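Local coordinates for protein phosphoribosylaminoimidazole-succinocarboxamide synthase (Ehrlichia chaffeensis str. Arkansas, PDB 3KRE) that catalyses the ATP-dependent joining of L-aspartate to the carboxylate of 5-amino-1-(5-phosphoribosyl)imidazole-4-carboxylate, giving SAICAR in de novo purine biosynthesis, at residues K80-D84 / K85-T89; L177-N180 / N181-E185. All coordinates share one frame; numbering follows the deposited sequence.

Contact 1: K80-D84 / K85-T89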
loop_
_atom_site.group_PDB
_atom_site.type_symbol
_atom_site.label_atom_id
_atom_site.label_comp_id
_atom_site.label_asym_id
_atom_site.label_seq_id
_atom_site.Cartn_x
_atom_site.Cartn_y
_atom_site.Cartn_z
ATOM N N LYS A 80 8.941 -6.085 6.612
ATOM C CA LYS A 80 10.071 -6.883 6.995
ATOM C C LYS A 80 10.446 -7.928 5.945
ATOM O O LYS A 80 11.626 -8.133 5.709
ATOM C CB LYS A 80 9.823 -7.529 8.362
ATOM C CG LYS A 80 10.889 -8.473 8.819
ATOM C CD LYS A 80 12.265 -7.772 8.983
ATOM C CE LYS A 80 13.182 -8.563 9.893
ATOM N NZ LYS A 80 13.494 -9.900 9.293
ATOM N N LYS A 81 9.460 -8.575 5.315
ATOM C CA LYS A 81 9.750 -9.461 4.187
ATOM C C LYS A 81 10.461 -8.752 3.046
ATOM O O LYS A 81 11.373 -9.302 2.433
ATOM C CB LYS A 81 8.466 -10.101 3.698
ATOM C CG LYS A 81 7.876 -11.153 4.639
ATOM C CD LYS A 81 8.864 -12.254 4.888
ATOM C CE LYS A 81 8.284 -13.376 5.697
ATOM N NZ LYS A 81 9.040 -14.638 5.416
ATOM N N LEU A 82 10.068 -7.519 2.782
ATOM C CA LEU A 82 10.697 -6.718 1.740
ATOM C C LEU A 82 12.077 -6.260 2.160
ATOM O O LEU A 82 12.999 -6.348 1.375
ATOM C CB LEU A 82 9.827 -5.535 1.340
ATOM C CG LEU A 82 8.489 -5.889 0.680
ATOM C CD1 LEU A 82 7.641 -4.613 0.484
ATOM C CD2 LEU A 82 8.715 -6.606 -0.672
ATOM N N ILE A 83 12.235 -5.830 3.412
ATOM C CA ILE A 83 13.580 -5.523 3.950
ATOM C C ILE A 83 14.539 -6.697 3.836
ATOM O O ILE A 83 15.703 -6.521 3.456
ATOM C CB ILE A 83 13.491 -5.100 5.418
ATOM C CG1 ILE A 83 12.725 -3.758 5.523
ATOM C CG2 ILE A 83 14.893 -4.993 6.055
ATOM C CD1 ILE A 83 12.226 -3.471 6.918
ATOM N N ASP A 84 14.064 -7.902 4.126
ATOM C CA ASP A 84 14.869 -9.127 3.998
ATOM C C ASP A 84 15.398 -9.347 2.603
ATOM O O ASP A 84 16.414 -9.996 2.455
ATOM C CB ASP A 84 14.086 -10.390 4.376
ATOM C CG ASP A 84 13.696 -10.443 5.826
ATOM O OD1 ASP A 84 14.224 -9.614 6.637
ATOM O OD2 ASP A 84 12.815 -11.309 6.149
ATOM N N LYS A 85 14.722 -8.839 1.579
ATOM C CA LYS A 85 15.205 -8.914 0.195
ATOM C C LYS A 85 15.907 -7.652 -0.289
ATOM O O LYS A 85 16.169 -7.536 -1.471
ATOM C CB LYS A 85 14.048 -9.221 -0.786
ATOM C CG LYS A 85 13.275 -10.453 -0.473
ATOM C CD LYS A 85 14.075 -11.693 -0.772
ATOM C CE LYS A 85 13.177 -12.937 -0.761
ATOM N NZ LYS A 85 13.951 -14.209 -0.702
ATOM N N GLY A 86 16.210 -6.722 0.611
ATOM C CA GLY A 86 17.002 -5.563 0.304
ATOM C C GLY A 86 16.238 -4.321 -0.113
ATOM O O GLY A 86 16.842 -3.344 -0.564
ATOM N N ILE A 87 14.927 -4.348 0.045
ATOM C CA ILE A 87 14.127 -3.153 -0.208
ATOM C C ILE A 87 14.257 -2.189 0.984
ATOM O O ILE A 87 14.156 -2.616 2.149
ATOM C CB ILE A 87 12.637 -3.500 -0.430
ATOM C CG1 ILE A 87 12.449 -4.502 -1.601
ATOM C CG2 ILE A 87 11.841 -2.233 -0.643
ATOM C CD1 ILE A 87 12.893 -4.022 -3.024
ATOM N N LYS A 88 14.544 -0.915 0.684
ATOM C CA LYS A 88 14.651 0.131 1.699
ATOM C C LYS A 88 13.245 0.586 2.060
ATOM O O LYS A 88 12.443 0.885 1.161
ATOM C CB LYS A 88 15.481 1.304 1.163
ATOM C CG LYS A 88 16.881 0.902 0.748
ATOM C CD LYS A 88 17.764 2.042 0.228
ATOM C CE LYS A 88 19.093 1.452 -0.281
ATOM N NZ LYS A 88 20.020 2.528 -0.760
ATOM N N THR A 89 12.958 0.675 3.360
ATOM C CA THR A 89 11.600 1.026 3.806
ATOM C C THR A 89 11.673 1.980 4.983
ATOM O O THR A 89 12.743 2.146 5.590
ATOM C CB THR A 89 10.796 -0.184 4.276
ATOM O OG1 THR A 89 11.244 -0.570 5.580
ATOM C CG2 THR A 89 10.929 -1.368 3.328
HETATM O O HOH W 1 16.831 -3.346 3.202
#
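Leu82 and Ile87 meet where helix 67-84 stops and the chain turns back alongside its last turn, their CB atoms 3.9 Å apart. Ile87 has CG1 anti to its carbonyl carbon, chi1 -57°, which lays that branch beside the carbonyl oxygen of Leu82. Further out, Ile83 crosses Thr89 at about a right angle: CD1 of Ile83 lies 3.3 Å from OG1 of Thr89, and CG1 of Ile83 rests on CG2 of Thr89. That hydroxyl has its polar partner in the backbone N of Phe91, and it meets Ile83 by van der Waals contact. Lys80 and Asp84, one helical turn apart, form a salt bridge in which NZ of Lys80 reaches the syn lone pair of OD1 of Asp84 at 2.8 Å. The backbone carries the turn itself. O of Leu82 accepts from N of Lys85 (3.0 Å) and N of Ile87 (3.1 Å), which come from opposite faces of its carbonyl plane, while N of Gly86 bonds to O of Ile83 at 2.9 Å. A water donates to O of Ile87 and weakly to O of Ile83. With Gly86 at positive phi (92°) as the C-prime residue, this is a Schellman motif ending the helix, and the Leu82-Ile87 pair is the hydrophobic interaction between C3 and C'' that goes with it.

Contact 2: L177-N180 / N181-E185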
loop_
_atom_site.group_PDB
_atom_site.type_symbol
_atom_site.label_atom_id
_atom_site.label_comp_id
_atom_site.label_asym_id
_atom_site.label_seq_id
_atom_site.Cartn_x
_atom_site.Cartn_y
_atom_site.Cartn_z
ATOM N N LEU A 177 8.482 -3.279 -9.521
ATOM C CA LEU A 177 8.420 -4.607 -10.100
ATOM C C LEU A 177 9.083 -5.676 -9.200
ATOM O O LEU A 177 8.611 -6.816 -9.135
ATOM C CB LEU A 177 9.055 -4.603 -11.511
ATOM C CG LEU A 177 8.278 -3.742 -12.509
ATOM C CD1 LEU A 177 9.001 -3.595 -13.871
ATOM C CD2 LEU A 177 6.847 -4.364 -12.669
ATOM N N LYS A 178 10.183 -5.329 -8.541
ATOM C CA LYS A 178 10.847 -6.265 -7.630
ATOM C C LYS A 178 9.909 -6.558 -6.441
ATOM O O LYS A 178 9.729 -7.720 -6.049
ATOM C CB LYS A 178 12.196 -5.708 -7.146
ATOM C CG LYS A 178 12.968 -6.593 -6.136
ATOM C CD LYS A 178 14.441 -6.078 -5.879
ATOM C CE LYS A 178 15.067 -6.760 -4.606
ATOM N NZ LYS A 178 16.439 -6.272 -4.267
ATOM N N ILE A 179 9.307 -5.509 -5.916
ATOM C CA ILE A 179 8.334 -5.637 -4.819
ATOM C C ILE A 179 7.172 -6.511 -5.277
ATOM O O ILE A 179 6.708 -7.387 -4.531
ATOM C CB ILE A 179 7.875 -4.233 -4.300
ATOM C CG1 ILE A 179 9.021 -3.549 -3.565
ATOM C CG2 ILE A 179 6.627 -4.364 -3.361
ATOM C CD1 ILE A 179 8.894 -2.030 -3.391
ATOM N N ASN A 180 6.680 -6.278 -6.500
ATOM C CA ASN A 180 5.620 -7.104 -7.050
ATOM C C ASN A 180 6.045 -8.579 -7.064
ATOM O O ASN A 180 5.293 -9.450 -6.648
ATOM C CB ASN A 180 5.249 -6.632 -8.454
ATOM C CG ASN A 180 4.057 -7.405 -9.056
ATOM O OD1 ASN A 180 3.110 -7.775 -8.356
ATOM N ND2 ASN A 180 4.113 -7.647 -10.376
ATOM N N ASN A 181 7.250 -8.867 -7.543
ATOM C CA ASN A 181 7.705 -10.258 -7.578
ATOM C C ASN A 181 7.762 -10.885 -6.191
ATOM O O ASN A 181 7.284 -11.992 -6.002
ATOM C CB ASN A 181 9.079 -10.375 -8.204
ATOM C CG ASN A 181 9.062 -10.079 -9.686
ATOM O OD1 ASN A 181 8.024 -10.184 -10.336
ATOM N ND2 ASN A 181 10.233 -9.735 -10.239
ATOM N N ILE A 182 8.365 -10.179 -5.248
ATOM C CA ILE A 182 8.480 -10.676 -3.863
ATOM C C ILE A 182 7.123 -10.922 -3.207
ATOM O O ILE A 182 6.830 -12.030 -2.680
ATOM C CB ILE A 182 9.289 -9.715 -2.976
ATOM C CG1 ILE A 182 10.728 -9.550 -3.522
ATOM C CG2 ILE A 182 9.274 -10.230 -1.530
ATOM C CD1 ILE A 182 11.415 -8.261 -3.003
ATOM N N LEU A 183 6.266 -9.906 -3.256
ATOM C CA LEU A 183 4.916 -10.038 -2.677
ATOM C C LEU A 183 4.072 -11.084 -3.398
ATOM O O LEU A 183 3.334 -11.836 -2.754
ATOM C CB LEU A 183 4.181 -8.691 -2.681
ATOM C CG LEU A 183 4.763 -7.549 -1.861
ATOM C CD1 LEU A 183 3.896 -6.282 -1.931
ATOM C CD2 LEU A 183 4.907 -7.998 -0.389
ATOM N N SER A 184 4.142 -11.116 -4.732
ATOM C CA SER A 184 3.360 -12.093 -5.492
ATOM C C SER A 184 3.723 -13.506 -5.080
ATOM O O SER A 184 2.863 -14.347 -4.903
ATOM C CB SER A 184 3.550 -11.937 -7.016
ATOM O OG SER A 184 2.915 -10.781 -7.457
ATOM N N GLU A 185 5.001 -13.752 -4.882
ATOM C CA GLU A 185 5.469 -15.082 -4.536
ATOM C C GLU A 185 5.041 -15.454 -3.113
ATOM O O GLU A 185 4.538 -16.555 -2.847
ATOM C CB GLU A 185 6.990 -15.173 -4.698
ATOM C CG GLU A 185 7.553 -16.512 -4.239
ATOM C CD GLU A 185 8.989 -16.770 -4.680
ATOM O OE1 GLU A 185 9.343 -16.475 -5.850
ATOM O OE2 GLU A 185 9.752 -17.320 -3.854
HETATM O O HOH W 2 6.925 -7.675 -11.411
#
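Leu177 and Asn181 are an i to i+4 pair near the middle of helix 166-189: N of Asn181 bonds to O of Leu177 at 2.9 Å, and the Asn181 amide carbon settles against the same oxygen. A water donates both to this carbonyl and to OD1 of Asn181 and accepts from ND2 of Asn180 at 3.0 Å, tying three residues of adjacent turns together. Lys178 is next, an extended chain whose CG lies 3.9 Å from CD1 of Ile182; the two chains pass each other at a slant. The carbonyl of Lys178 receives N of Ile182 almost head-on, with a C=O...N angle of 161°. Ile179 and Leu183 run side by side in the same direction, CG2 of Ile179 touching CD1 of Leu183 at 3.6 Å. CG2 of Ile179 lies opposite the backbone N across the CA-CB bond, which turns the branch toward Leu183; both residues pack on Leu82 of helix 67-84. Asn180 closes the segment. Its O is held twice by Ser184, through N and through OG, each at 2.8 Å and from opposite faces of the carbonyl plane. With chi1 at -72°, OG of Ser184 is folded back over the preceding turn, where it also lies 3.1 Å from OD1 of Asn180. Asn180 is buried against Leu194, Phe197 and Pro137, and its amide is satisfied at both ends, OD1 by ND2 of Asn116 and ND2 by the water. The arrangement is a regular amphipathic alpha-helix, with a serine hydroxyl bonded back to the i-4 carbonyl, packed between helix 67-84 and the large antiparallel sheet.

In the fold
Contact 1 ends helix 67-84 and contact 2 lies within helix 166-189; their centres are about 11 Å apart and they touch directly. NZ of Lys178 bonds to O of Lys85 at 3.1 Å, so a lysine of contact 2 holds a carbonyl in the turn of contact 1. Apolar atoms complete the join: CB of Lys85 meets CD1 of Ile182 at 3.6 Å, and the packing of Leu82 on Ile182 and of Ile87 on the Lys178 chain extends it. The C-terminal turn of one helix thus seats against the middle of the other. A bound 1,2-ethanediol, probably from the crystallisation liquor, lies about 5 Å from the Leu177 side chain.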